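Local coordinates for protein neurotoxin (Clostridium botulinum, PDB 3N7L) that probably binds gangliosides on the neuronal surface through its receptor-binding domain, helping the toxin to attach to its target cells, at residues V97-W103 with T115-E120; S122-F128 with I164-K170; T180-Q184 with I205-I210; G299-L303 with A369-R373; G375-I379 with S414-V418. All blocks are in the same frame, centred on the assembly; numbering follows the deposited sequence.

Contact 1. Residues V97-W103 with T115-E120; sequences VKNNSGW and TLKQNE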
# COMPACT_ATOMS: atom_id res chain seq x y z
N VAL A 97 -20.01 -15.13 12.74
CA VAL A 97 -20.32 -15.85 13.97
C VAL A 97 -21.81 -15.64 14.21
O VAL A 97 -22.27 -14.50 14.25
CB VAL A 97 -19.54 -15.27 15.19
CG1 VAL A 97 -20.09 -15.84 16.48
CG2 VAL A 97 -18.06 -15.59 15.07
N LYS A 98 -22.56 -16.72 14.37
CA LYS A 98 -24.00 -16.60 14.59
C LYS A 98 -24.42 -16.83 16.04
O LYS A 98 -25.01 -15.94 16.67
CB LYS A 98 -24.76 -17.56 13.67
CG LYS A 98 -26.27 -17.60 13.91
CD LYS A 98 -26.90 -16.21 13.88
CE LYS A 98 -28.32 -16.24 14.43
NZ LYS A 98 -28.92 -14.88 14.54
N ASN A 99 -24.15 -18.02 16.57
CA ASN A 99 -24.51 -18.32 17.95
C ASN A 99 -23.25 -18.63 18.74
O ASN A 99 -23.10 -19.72 19.29
CB ASN A 99 -25.47 -19.51 18.01
CG ASN A 99 -26.84 -19.19 17.42
OD1 ASN A 99 -27.56 -18.34 17.92
ND2 ASN A 99 -27.19 -19.88 16.33
N ASN A 100 -22.35 -17.65 18.77
CA ASN A 100 -21.08 -17.80 19.46
C ASN A 100 -20.21 -18.87 18.80
O ASN A 100 -19.37 -19.48 19.45
CB ASN A 100 -21.30 -18.15 20.94
CG ASN A 100 -21.91 -17.00 21.72
OD1 ASN A 100 -21.34 -15.90 21.78
ND2 ASN A 100 -23.06 -17.24 22.33
N SER A 101 -20.44 -19.09 17.51
CA SER A 101 -19.67 -20.07 16.76
C SER A 101 -19.49 -19.62 15.31
O SER A 101 -20.39 -19.02 14.72
CB SER A 101 -20.36 -21.44 16.80
OG SER A 101 -19.48 -22.48 16.41
N GLY A 102 -18.32 -19.93 14.74
CA GLY A 102 -18.03 -19.57 13.36
C GLY A 102 -16.63 -19.01 13.25
O GLY A 102 -15.70 -19.50 13.90
N TRP A 103 -16.44 -18.00 12.41
CA TRP A 103 -15.13 -17.38 12.28
C TRP A 103 -15.27 -15.86 12.24
O TRP A 103 -16.34 -15.34 11.90
CB TRP A 103 -14.38 -17.88 11.04
CG TRP A 103 -15.03 -17.59 9.72
CD1 TRP A 103 -15.73 -18.47 8.95
CD2 TRP A 103 -15.01 -16.35 8.99
NE1 TRP A 103 -16.16 -17.86 7.79
CE2 TRP A 103 -15.73 -16.56 7.79
CE3 TRP A 103 -14.46 -15.09 9.25
CZ2 TRP A 103 -15.91 -15.54 6.84
CZ3 TRP A 103 -14.64 -14.08 8.30
CH2 TRP A 103 -15.36 -14.31 7.11
N THR A 115 -10.04 -15.50 13.77
CA THR A 115 -10.45 -16.38 14.85
C THR A 115 -11.43 -17.46 14.43
O THR A 115 -12.40 -17.20 13.72
CB THR A 115 -11.12 -15.57 15.99
OG1 THR A 115 -10.21 -14.57 16.46
CG2 THR A 115 -11.51 -16.48 17.15
N LEU A 116 -11.16 -18.68 14.87
CA LEU A 116 -12.01 -19.83 14.61
C LEU A 116 -12.71 -19.99 15.97
O LEU A 116 -12.07 -20.32 16.96
CB LEU A 116 -11.13 -21.06 14.30
CG LEU A 116 -11.35 -21.86 13.02
CD1 LEU A 116 -11.78 -20.95 11.87
CD2 LEU A 116 -10.06 -22.61 12.67
N LYS A 117 -14.01 -19.72 16.01
CA LYS A 117 -14.74 -19.80 17.28
C LYS A 117 -15.65 -21.01 17.38
O LYS A 117 -16.72 -21.06 16.76
CB LYS A 117 -15.56 -18.52 17.47
CG LYS A 117 -16.20 -18.38 18.84
CD LYS A 117 -17.14 -17.18 18.86
CE LYS A 117 -17.64 -16.89 20.26
NZ LYS A 117 -16.51 -16.46 21.14
N GLN A 118 -15.26 -22.00 18.18
CA GLN A 118 -16.11 -23.17 18.32
C GLN A 118 -17.32 -22.85 19.21
O GLN A 118 -18.44 -23.24 18.89
CB GLN A 118 -15.33 -24.37 18.87
CG GLN A 118 -14.85 -24.23 20.28
CD GLN A 118 -14.27 -25.53 20.80
OE1 GLN A 118 -14.94 -26.57 20.78
NE2 GLN A 118 -13.03 -25.48 21.26
N ASN A 119 -17.09 -22.13 20.31
CA ASN A 119 -18.18 -21.73 21.19
C ASN A 119 -17.82 -20.48 21.98
O ASN A 119 -16.69 -20.00 21.90
CB ASN A 119 -18.61 -22.86 22.14
CG ASN A 119 -17.49 -23.36 23.02
OD1 ASN A 119 -16.80 -22.58 23.68
ND2 ASN A 119 -17.30 -24.67 23.04
N GLU A 120 -18.79 -19.94 22.72
CA GLU A 120 -18.57 -18.73 23.50
C GLU A 120 -17.40 -18.86 24.46
O GLU A 120 -16.82 -17.86 24.89
CB GLU A 120 -19.83 -18.36 24.28
CG GLU A 120 -20.23 -19.36 25.36
CD GLU A 120 -21.01 -20.57 24.83
OE1 GLU A 120 -21.31 -21.48 25.64
OE2 GLU A 120 -21.32 -20.61 23.62

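Contact 2. Residues S122-F128 with I164-K170; sequences SEQDINF and IDTIKVK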
# COMPACT_ATOMS: atom_id res chain seq x y z
N SER A 122 -14.56 -21.15 23.86
CA SER A 122 -13.28 -21.48 23.23
C SER A 122 -13.13 -21.08 21.77
O SER A 122 -14.10 -21.00 21.01
CB SER A 122 -13.01 -22.98 23.38
OG SER A 122 -14.16 -23.72 23.04
N GLU A 123 -11.89 -20.83 21.39
CA GLU A 123 -11.58 -20.43 20.04
C GLU A 123 -10.10 -20.60 19.78
O GLU A 123 -9.32 -20.89 20.70
CB GLU A 123 -11.97 -18.96 19.85
CG GLU A 123 -11.21 -18.02 20.77
CD GLU A 123 -11.82 -16.64 20.82
OE1 GLU A 123 -11.16 -15.72 21.36
OE2 GLU A 123 -12.96 -16.46 20.34
N GLN A 124 -9.70 -20.43 18.53
CA GLN A 124 -8.30 -20.54 18.17
C GLN A 124 -8.07 -19.44 17.15
O GLN A 124 -8.89 -19.23 16.25
CB GLN A 124 -8.01 -21.91 17.57
CG GLN A 124 -6.56 -22.12 17.17
CD GLN A 124 -6.26 -23.57 16.80
OE1 GLN A 124 -7.11 -24.26 16.24
NE2 GLN A 124 -5.05 -24.03 17.11
N ASP A 125 -6.97 -18.72 17.28
CA ASP A 125 -6.72 -17.64 16.35
C ASP A 125 -5.29 -17.56 15.88
O ASP A 125 -4.38 -18.08 16.51
CB ASP A 125 -7.15 -16.31 16.98
CG ASP A 125 -6.43 -16.03 18.28
OD1 ASP A 125 -7.05 -15.44 19.19
OD2 ASP A 125 -5.24 -16.39 18.39
N ILE A 126 -5.12 -16.89 14.76
CA ILE A 126 -3.82 -16.70 14.15
C ILE A 126 -3.78 -15.20 13.83
O ILE A 126 -4.83 -14.57 13.68
CB ILE A 126 -3.70 -17.58 12.89
CG1 ILE A 126 -2.28 -17.51 12.33
CG2 ILE A 126 -4.73 -17.15 11.85
CD1 ILE A 126 -2.05 -18.50 11.20
N ASN A 127 -2.59 -14.62 13.72
CA ASN A 127 -2.54 -13.19 13.44
C ASN A 127 -1.34 -12.68 12.68
O ASN A 127 -0.34 -13.37 12.50
CB ASN A 127 -2.64 -12.38 14.74
CG ASN A 127 -1.37 -12.45 15.57
OD1 ASN A 127 -1.29 -13.19 16.55
ND2 ASN A 127 -0.36 -11.69 15.16
N PHE A 128 -1.47 -11.44 12.23
CA PHE A 128 -0.43 -10.71 11.53
C PHE A 128 -0.28 -9.42 12.34
O PHE A 128 -1.27 -8.74 12.59
CB PHE A 128 -0.86 -10.36 10.10
CG PHE A 128 -0.15 -9.15 9.53
CD1 PHE A 128 1.24 -9.09 9.50
CD2 PHE A 128 -0.88 -8.10 8.98
CE1 PHE A 128 1.90 -7.99 8.94
CE2 PHE A 128 -0.23 -6.99 8.42
CZ PHE A 128 1.17 -6.94 8.40
N ILE A 164 2.91 -15.49 7.00
CA ILE A 164 3.20 -14.77 8.23
C ILE A 164 3.14 -15.67 9.46
O ILE A 164 4.03 -15.63 10.31
CB ILE A 164 2.21 -13.60 8.43
CG1 ILE A 164 2.38 -12.58 7.29
CG2 ILE A 164 2.44 -12.94 9.79
CD1 ILE A 164 3.73 -11.91 7.26
N ASP A 165 2.09 -16.47 9.56
CA ASP A 165 1.94 -17.34 10.72
C ASP A 165 1.22 -18.63 10.32
O ASP A 165 0.51 -18.68 9.32
CB ASP A 165 1.17 -16.59 11.81
CG ASP A 165 1.20 -17.30 13.16
OD1 ASP A 165 2.22 -17.95 13.49
OD2 ASP A 165 0.20 -17.20 13.90
N THR A 166 1.42 -19.68 11.11
CA THR A 166 0.78 -20.96 10.83
C THR A 166 0.68 -21.76 12.11
O THR A 166 1.61 -21.77 12.91
CB THR A 166 1.59 -21.77 9.79
OG1 THR A 166 1.18 -23.14 9.84
CG2 THR A 166 3.08 -21.67 10.08
N ILE A 167 -0.46 -22.41 12.32
CA ILE A 167 -0.66 -23.23 13.50
C ILE A 167 -1.60 -24.40 13.21
O ILE A 167 -2.50 -24.30 12.38
CB ILE A 167 -1.25 -22.43 14.69
CG1 ILE A 167 -2.72 -22.10 14.43
CG2 ILE A 167 -0.46 -21.14 14.91
CD1 ILE A 167 -3.40 -21.44 15.62
N LYS A 168 -1.35 -25.50 13.91
CA LYS A 168 -2.15 -26.71 13.78
C LYS A 168 -3.53 -26.46 14.39
O LYS A 168 -3.65 -25.97 15.52
CB LYS A 168 -1.42 -27.85 14.53
CG LYS A 168 -2.21 -29.13 14.74
CD LYS A 168 -2.45 -29.91 13.45
CE LYS A 168 -3.06 -31.29 13.77
NZ LYS A 168 -3.39 -32.10 12.56
N VAL A 169 -4.58 -26.76 13.63
CA VAL A 169 -5.94 -26.56 14.11
C VAL A 169 -6.22 -27.58 15.22
O VAL A 169 -5.97 -28.77 15.05
CB VAL A 169 -6.97 -26.74 12.97
CG1 VAL A 169 -8.39 -26.62 13.51
CG2 VAL A 169 -6.73 -25.69 11.89
N LYS A 170 -6.72 -27.10 16.35
CA LYS A 170 -7.01 -27.99 17.47
C LYS A 170 -8.41 -28.59 17.32
O LYS A 170 -9.15 -28.23 16.40
CB LYS A 170 -6.90 -27.24 18.81
CG LYS A 170 -7.99 -26.20 19.05
CD LYS A 170 -7.90 -25.59 20.45
CE LYS A 170 -9.10 -24.70 20.76
NZ LYS A 170 -9.07 -24.13 22.14

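Contact 3. Residues T180-Q184 with I205-I210; sequences TITFQ and IRDFYI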
# COMPACT_ATOMS: atom_id res chain seq x y z
N THR A 180 -23.72 -16.49 6.98
CA THR A 180 -23.81 -15.04 6.90
C THR A 180 -22.48 -14.38 7.26
O THR A 180 -21.84 -14.74 8.24
CB THR A 180 -24.90 -14.49 7.85
OG1 THR A 180 -26.19 -14.92 7.40
CG2 THR A 180 -24.87 -12.96 7.88
N ILE A 181 -22.07 -13.41 6.44
CA ILE A 181 -20.84 -12.67 6.67
C ILE A 181 -21.20 -11.19 6.72
O ILE A 181 -21.81 -10.66 5.79
CB ILE A 181 -19.81 -12.90 5.54
CG1 ILE A 181 -19.51 -14.39 5.40
CG2 ILE A 181 -18.51 -12.14 5.85
CD1 ILE A 181 -18.68 -14.73 4.19
N THR A 182 -20.85 -10.54 7.82
CA THR A 182 -21.16 -9.14 8.00
C THR A 182 -19.92 -8.25 8.04
O THR A 182 -19.06 -8.39 8.91
CB THR A 182 -21.95 -8.92 9.31
OG1 THR A 182 -23.16 -9.68 9.27
CG2 THR A 182 -22.27 -7.45 9.51
N PHE A 183 -19.84 -7.34 7.07
CA PHE A 183 -18.73 -6.38 6.97
C PHE A 183 -19.20 -5.11 7.69
O PHE A 183 -20.11 -4.43 7.22
CB PHE A 183 -18.42 -6.06 5.51
CG PHE A 183 -17.83 -7.21 4.73
CD1 PHE A 183 -16.46 -7.24 4.45
CD2 PHE A 183 -18.64 -8.24 4.27
CE1 PHE A 183 -15.91 -8.29 3.71
CE2 PHE A 183 -18.09 -9.30 3.53
CZ PHE A 183 -16.73 -9.32 3.25
N GLN A 184 -18.58 -4.80 8.82
CA GLN A 184 -18.95 -3.62 9.58
C GLN A 184 -17.93 -3.40 10.68
O GLN A 184 -17.51 -4.34 11.35
CB GLN A 184 -20.35 -3.81 10.19
CG GLN A 184 -20.83 -2.66 11.06
CD GLN A 184 -22.26 -2.85 11.56
OE1 GLN A 184 -22.58 -3.84 12.22
NE2 GLN A 184 -23.13 -1.90 11.24
N ILE A 205 -12.58 -2.31 1.27
CA ILE A 205 -12.45 -3.72 0.92
C ILE A 205 -12.63 -3.87 -0.58
O ILE A 205 -13.44 -3.18 -1.19
CB ILE A 205 -13.51 -4.59 1.62
CG1 ILE A 205 -13.25 -4.61 3.13
CG2 ILE A 205 -13.48 -6.00 1.04
CD1 ILE A 205 -11.91 -5.20 3.52
N ARG A 206 -11.89 -4.80 -1.15
CA ARG A 206 -11.94 -5.03 -2.58
C ARG A 206 -11.75 -6.52 -2.89
O ARG A 206 -10.88 -7.17 -2.30
CB ARG A 206 -10.85 -4.18 -3.23
CG ARG A 206 -10.54 -4.52 -4.65
CD ARG A 206 -9.07 -4.32 -4.94
NE ARG A 206 -8.69 -5.29 -5.94
CZ ARG A 206 -7.52 -5.35 -6.55
NH1 ARG A 206 -7.32 -6.31 -7.43
NH2 ARG A 206 -6.56 -4.48 -6.29
N ASP A 207 -12.57 -7.06 -3.78
CA ASP A 207 -12.49 -8.47 -4.20
C ASP A 207 -12.38 -9.49 -3.07
O ASP A 207 -11.35 -10.14 -2.90
CB ASP A 207 -11.32 -8.66 -5.18
CG ASP A 207 -11.55 -7.95 -6.51
OD1 ASP A 207 -12.57 -8.25 -7.17
OD2 ASP A 207 -10.72 -7.10 -6.89
N PHE A 208 -13.45 -9.64 -2.30
CA PHE A 208 -13.47 -10.59 -1.19
C PHE A 208 -13.89 -11.96 -1.76
O PHE A 208 -15.02 -12.12 -2.23
CB PHE A 208 -14.48 -10.15 -0.13
CG PHE A 208 -14.49 -11.01 1.09
CD1 PHE A 208 -13.66 -10.72 2.17
CD2 PHE A 208 -15.34 -12.12 1.18
CE1 PHE A 208 -13.66 -11.52 3.31
CE2 PHE A 208 -15.34 -12.92 2.32
CZ PHE A 208 -14.50 -12.62 3.39
N TYR A 209 -12.98 -12.92 -1.70
CA TYR A 209 -13.24 -14.26 -2.22
C TYR A 209 -13.14 -15.35 -1.16
O TYR A 209 -12.46 -15.19 -0.15
CB TYR A 209 -12.22 -14.62 -3.31
CG TYR A 209 -12.12 -13.71 -4.50
CD1 TYR A 209 -11.06 -13.85 -5.41
CD2 TYR A 209 -13.07 -12.72 -4.76
CE1 TYR A 209 -10.96 -13.04 -6.54
CE2 TYR A 209 -12.98 -11.91 -5.90
CZ TYR A 209 -11.91 -12.08 -6.78
OH TYR A 209 -11.78 -11.28 -7.89
N ILE A 210 -13.82 -16.47 -1.40
CA ILE A 210 -13.74 -17.63 -0.52
C ILE A 210 -13.64 -18.85 -1.43
O ILE A 210 -14.43 -19.01 -2.37
CB ILE A 210 -14.98 -17.76 0.40
CG1 ILE A 210 -14.99 -16.62 1.43
CG2 ILE A 210 -14.91 -19.10 1.15
CD1 ILE A 210 -16.12 -16.69 2.43

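Contact 4. Residues G299-L303 with A369-R373; sequences GENVL and ATTNR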
# COMPACT_ATOMS: atom_id res chain seq x y z
N GLY A 299 4.93 2.28 -15.69
CA GLY A 299 6.30 1.85 -15.89
C GLY A 299 7.19 2.74 -16.74
O GLY A 299 7.58 3.83 -16.32
N GLU A 300 7.52 2.28 -17.94
CA GLU A 300 8.42 3.02 -18.83
C GLU A 300 8.09 4.47 -19.21
O GLU A 300 8.63 4.98 -20.19
CB GLU A 300 8.62 2.21 -20.11
CG GLU A 300 9.51 0.99 -19.91
CD GLU A 300 10.94 1.38 -19.59
OE1 GLU A 300 11.61 1.94 -20.48
OE2 GLU A 300 11.39 1.13 -18.45
N ASN A 301 7.23 5.14 -18.45
CA ASN A 301 6.90 6.54 -18.76
C ASN A 301 8.10 7.45 -18.54
O ASN A 301 8.91 7.21 -17.64
CB ASN A 301 5.76 7.05 -17.88
CG ASN A 301 4.40 6.49 -18.27
OD1 ASN A 301 4.28 5.61 -19.12
ND2 ASN A 301 3.36 7.02 -17.63
N VAL A 302 8.22 8.49 -19.36
CA VAL A 302 9.29 9.47 -19.20
C VAL A 302 8.58 10.68 -18.58
O VAL A 302 7.54 11.12 -19.07
CB VAL A 302 9.92 9.87 -20.55
CG1 VAL A 302 11.10 10.81 -20.32
CG2 VAL A 302 10.40 8.61 -21.29
N LEU A 303 9.14 11.21 -17.49
CA LEU A 303 8.50 12.32 -16.78
C LEU A 303 9.49 13.27 -16.10
O LEU A 303 10.70 13.06 -16.17
CB LEU A 303 7.55 11.73 -15.72
CG LEU A 303 8.19 10.63 -14.85
CD1 LEU A 303 9.10 11.24 -13.80
CD2 LEU A 303 7.10 9.78 -14.17
N ALA A 369 15.09 13.06 -22.71
CA ALA A 369 13.68 12.70 -22.62
C ALA A 369 13.26 11.46 -23.41
O ALA A 369 12.10 11.34 -23.80
CB ALA A 369 12.81 13.90 -23.01
N THR A 370 14.19 10.54 -23.66
CA THR A 370 13.85 9.29 -24.36
C THR A 370 13.83 8.19 -23.29
O THR A 370 14.00 8.48 -22.11
CB THR A 370 14.91 8.90 -25.44
OG1 THR A 370 16.19 8.71 -24.81
CG2 THR A 370 15.02 9.98 -26.52
N THR A 371 13.60 6.95 -23.70
CA THR A 371 13.58 5.85 -22.74
C THR A 371 14.99 5.27 -22.52
O THR A 371 15.15 4.25 -21.83
CB THR A 371 12.64 4.72 -23.20
OG1 THR A 371 12.85 4.45 -24.59
CG2 THR A 371 11.19 5.11 -22.97
N ASN A 372 15.99 5.92 -23.09
CA ASN A 372 17.37 5.48 -22.94
C ASN A 372 17.88 5.96 -21.59
O ASN A 372 17.82 7.15 -21.28
CB ASN A 372 18.24 6.05 -24.07
CG ASN A 372 17.79 5.56 -25.43
OD1 ASN A 372 17.76 4.36 -25.69
ND2 ASN A 372 17.43 6.49 -26.31
N ARG A 373 18.38 5.02 -20.79
CA ARG A 373 18.86 5.32 -19.45
C ARG A 373 20.32 5.74 -19.37
O ARG A 373 21.18 5.16 -20.04
CB ARG A 373 18.63 4.11 -18.55
CG ARG A 373 17.20 3.61 -18.60
CD ARG A 373 17.00 2.38 -17.72
NE ARG A 373 15.63 1.90 -17.78
CZ ARG A 373 15.15 0.90 -17.05
NH1 ARG A 373 13.88 0.53 -17.16
NH2 ARG A 373 15.95 0.27 -16.19
O HOH W 1 14.10 2.45 -20.35

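Contact 5. Residues G375-I379 with S414-V418; sequences GILSI and STHWV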
# COMPACT_ATOMS: atom_id res chain seq x y z
N GLY A 375 21.49 6.84 -16.00
CA GLY A 375 21.88 6.66 -14.61
C GLY A 375 20.69 6.38 -13.71
O GLY A 375 19.56 6.30 -14.19
N ILE A 376 20.95 6.23 -12.42
CA ILE A 376 19.87 5.95 -11.48
C ILE A 376 19.87 6.98 -10.35
O ILE A 376 20.91 7.52 -9.99
CB ILE A 376 20.01 4.50 -10.92
CG1 ILE A 376 18.76 4.14 -10.11
CG2 ILE A 376 21.27 4.37 -10.08
CD1 ILE A 376 18.75 2.70 -9.66
N LEU A 377 18.69 7.27 -9.81
CA LEU A 377 18.56 8.25 -8.73
C LEU A 377 18.71 7.60 -7.37
O LEU A 377 17.99 6.66 -7.04
CB LEU A 377 17.20 8.96 -8.80
CG LEU A 377 16.97 10.04 -7.72
CD1 LEU A 377 17.97 11.17 -7.91
CD2 LEU A 377 15.55 10.58 -7.82
N SER A 378 19.65 8.10 -6.58
CA SER A 378 19.86 7.58 -5.24
C SER A 378 19.89 8.75 -4.26
O SER A 378 19.41 9.84 -4.56
CB SER A 378 21.17 6.78 -5.19
OG SER A 378 21.26 6.05 -3.98
N ILE A 379 20.47 8.52 -3.09
CA ILE A 379 20.54 9.54 -2.05
C ILE A 379 21.81 9.33 -1.25
O ILE A 379 22.33 8.22 -1.18
CB ILE A 379 19.30 9.42 -1.13
CG1 ILE A 379 19.21 10.59 -0.16
CG2 ILE A 379 19.36 8.11 -0.35
CD1 ILE A 379 17.87 10.63 0.59
N SER A 414 18.26 2.18 -1.47
CA SER A 414 18.53 3.61 -1.48
C SER A 414 18.08 4.22 -2.81
O SER A 414 18.13 5.44 -3.00
CB SER A 414 20.03 3.88 -1.26
OG SER A 414 20.81 3.47 -2.38
N THR A 415 17.62 3.37 -3.72
CA THR A 415 17.13 3.82 -5.02
C THR A 415 15.61 3.66 -5.09
O THR A 415 15.00 3.88 -6.15
CB THR A 415 17.76 3.01 -6.20
OG1 THR A 415 17.41 1.63 -6.08
CG2 THR A 415 19.26 3.14 -6.17
N HIS A 416 14.99 3.26 -3.98
CA HIS A 416 13.54 3.09 -3.93
C HIS A 416 12.87 4.37 -3.43
O HIS A 416 13.07 4.78 -2.28
CB HIS A 416 13.14 1.93 -3.02
CG HIS A 416 13.65 0.59 -3.47
ND1 HIS A 416 14.36 0.42 -4.64
CD2 HIS A 416 13.57 -0.63 -2.89
CE1 HIS A 416 14.70 -0.85 -4.76
NE2 HIS A 416 14.24 -1.51 -3.71
N TRP A 417 12.07 4.99 -4.29
CA TRP A 417 11.39 6.23 -3.93
C TRP A 417 9.89 6.04 -3.77
O TRP A 417 9.24 5.34 -4.55
CB TRP A 417 11.67 7.31 -4.97
CG TRP A 417 13.12 7.67 -5.06
CD1 TRP A 417 14.07 7.09 -5.85
CD2 TRP A 417 13.80 8.66 -4.28
NE1 TRP A 417 15.30 7.66 -5.62
CE2 TRP A 417 15.16 8.63 -4.65
CE3 TRP A 417 13.39 9.57 -3.29
CZ2 TRP A 417 16.12 9.48 -4.08
CZ3 TRP A 417 14.34 10.42 -2.72
CH2 TRP A 417 15.69 10.36 -3.12
N VAL A 418 9.35 6.68 -2.75
CA VAL A 418 7.93 6.60 -2.45
C VAL A 418 7.26 7.96 -2.57
O VAL A 418 7.92 8.99 -2.45
CB VAL A 418 7.73 6.07 -1.03
CG1 VAL A 418 6.32 6.28 -0.60
CG2 VAL A 418 8.08 4.58 -0.98
O HOH W 2 15.81 5.47 -8.26

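Contact 1. Residues V97-W103 with T115-E120
Gly102 and Lys117 pair where a beta hairpin, strands 102-108 and 111-117, opens into its flanking loops at one end of the N-terminal jelly-roll half. The backbone bonds come first. This antiparallel hydrogen-bonded pair is closed twice, Gly102 N to Lys117 O at 2.8 Å and Lys117 N to Gly102 O at 2.7 Å. Glycine suits the site for two reasons: its backbone angles would jam a side chain against the preceding carbonyl, and Val97 CA would crowd it. Next along the ladder, Trp103 faces Leu116 as a non-hydrogen-bonded pair.

The side-chain polar contact is made by Ser101. With OG turned opposite its backbone N (chi1 -164°), the small hydroxyl leans over the second strand at its corner. Gln118 O lies 2.8 Å and Lys117 O 3.1 Å from Ser101 OG, two carbonyls competing for one proton, while Asn176 N bonds to the same oxygen from outside.

Packing contacts complete the account. Lys117, extended as far as CE and then bent at its tip, runs beside Asn100, its CE 3.2 Å from Asn100 O, and crosses Val97 at about a right angle, CD meeting Val97 CG1. Asn100 also lays its amide across the Glu120 stem, a surface contact suited to two polar residues. Trp103 sends its indole away toward Met69 and Ile94, so what touches Leu116 CD1 is Trp103 CB, 4.1 Å away.

Contact 2. Residues S122-F128 with I164-K170
Gln124 reaches across from strand 122-129 and clasps the backbone at the end of strand 162-168 and just after it with both ends of its amide. The strands run antiparallel at 167°, their axes 6.5 Å apart, yet the hydrogen bonds between these segments all pass through this one side chain. Its CG stands opposite the backbone N (chi1 -179°) and the chain is extended beyond it, giving glutamine the length to span the gap. Gln124 OE1 takes Lys170 N at 2.9 Å in a nearly straight bond, and Gln124 NE2 gives to Lys168 O at 2.9 Å, with the carbonyl tilted from the amide plane. Ile167, coming from the other direction, packs its CD1 methyl 3.4 Å from Gln124 NE2. The extended Lys170 chain runs back over Gln124, its CG 3.5 Å from Gln124 OE1.

Further along, Ile126 and Asp165 slide past each other. Ile126 CG1 and Asp165 CG both stand trans to their backbone N, which brings Ile126 CG1 within 3.0 Å of Asp165 OD2. The backbone N of Asn127 is buried here with no partner in the model. Phe128 CD1 touches Ile164 CG2 at 4.0 Å.

Strand 122-129 is held on its other side by strand 111-117, and strand 162-168 by strand 154-159, with a classic bulge where Ile164 and Asp165 face Ile157; the contact thus joins the edges of two jelly-roll sheets.

Contact 3. Residues T180-Q184 with I205-I210
On the side of strand 205-210 turned away from Phe183 and its partner Phe208, Arg206 NE reaches Asp207 OD2 at 2.9 Å. This salt bridge is straight (171°), lies in the guanidinium plane and uses the anti lone pair of the carboxylate. Asp207 has a positive phi of 47°, consistent with a kink that lets both charged neighbours face away from strand 180-187, Arg206 packing on Trp78 as a cation-pi pair, while Ile205, Phe208 and Ile210 face the opposing strand.

Inside, the chemistry is purely apolar. Phe183 and Phe208 form a T-shaped pair, centroids 4.8 Å apart and planes at 86°. The edge of Phe183 points at the face of Phe208, with CZ 3.4 Å above the ring centre. Phe208 carries its ring trans to its backbone N, presenting that face across the gap. Beside it, Ile181 CD1 and Ile210 CD1 meet tip to tip at 3.7 Å, branched aliphatic chains suited to a buried apolar layer between sheets, and Ile205 CG2 approaches Phe183 CE1 at a slant, 4.3 Å away.

The strand axes are 11.3 Å apart, the spacing of two facing jelly-roll sheets: strand 180-187 lies between strands 55-59 and 91-93, and strand 202-211 pairs with 7-14, 44-47 and 72-82.

Contact 4. Residues G299-L303 with A369-R373
Glu300 crosses toward Arg373 and Thr371 and can be followed from CB outward. Its CB points neither at nor away from the other segment, and CG lies beside the backbone N. A sharp bend at chi2 (-67°) then swings the carboxylate over, while the stem rests on Ile349 and Gln351. From CD the two oxygens part. Glu300 OE2 meets Arg373 NH1 at 2.9 Å in a salt bridge, a somewhat bent bond on the syn side and in the guanidinium plane; the two flat groups are nearly coplanar. Glu300 OE1 passes 4.0 Å from Thr371 CB and takes a hydrogen bond from a water at 2.5 Å. That water also donates to Thr371 O, 2.6 Å away, and accepts from Arg373 NE at 3.0 Å, so it ties both charges to the loop. An extended arginine suits this place, spanning to the acid from the loop's far end.

Next to Glu300, Val302 spreads its methyls over the loop backbone: Val302 CG1 lies 3.7 Å from Ala369 O, Val302 CG2 3.7 Å from Thr370 O. Thr370 OG1, also bonded to Ser367 O, accepts from Asn372 N in an ST turn. The loop between strands 359-366 and 373-384 thus closes on the start of strand 302-308 in the C-terminal beta-trefoil.

Contact 5. Residues G375-I379 with S414-V418
Within the C-terminal beta-trefoil, Trp417 on the last strand and the 3-10 turn before it press against Leu377 and its neighbours in strand 373-384. The indole's one polar atom is satisfied: Trp417 NE1 gives to Leu377 O at 3.2 Å, an almost straight bond (174°) lying in the ring plane, though the donor stands well above the carbonyl plane. A water lies 2.8 Å from both Leu377 O and Thr415 O, between strand and turn.

Leu377 serves the ring twice: its carbonyl takes the N-H and its side chain crosses the indole at about a right angle. Its CG is trans to the backbone N (chi1 -179°), which lays CD2 over the face of the five-membered ring, a CH-pi contact 4.0 Å from the centroid. At the ring edge, near its plane, Ser378 O lies 3.3 Å from Trp417 CZ2, and Ile379 CB packs by Trp417 CH2.

Small hydroxyl residues suit the close approach of strand and turn. Ser378 OG and Ser414 OG share a hydrogen bond of 3.1 Å, though Ser414 OG is held chiefly by Ser412 OG. Thr415 keeps its hydroxyl on Ser412 O and turns its methyl to the strand, Thr415 CG2 meeting Ile376 CD1 at 3.6 Å.

Strand 373-384 lies between strands 359-366 and 394-402, while strand 417-421 pairs with 246-251; Met249, Asn251 and, from strand 265-270, Phe268 also pack on the indole.

In the fold
Contacts 1, 2 and 3 belong to the N-terminal jelly-roll half, contacts 4 and 5 to the C-terminal trefoil; the centres of contacts 1 and 4 are about 54 Å apart. Contacts 3 and 5 are buried, the first purely apolar across the sheets, the second adding hydrogen bonds and a water to its packing. The other three are only partly buried and lean on polar groups: backbone ladder in contact 1, one amide in contact 2, a salt bridge in contact 4. Contacts 1 and 2 lie on neighbouring strands of one sheet, 111-117 and 122-129, joined at Leu116 and Gln124, while Trp103 reaches from contact 1 to Ile181 and Phe208 of contact 3. Contacts 4 and 5 both use strand 373-384.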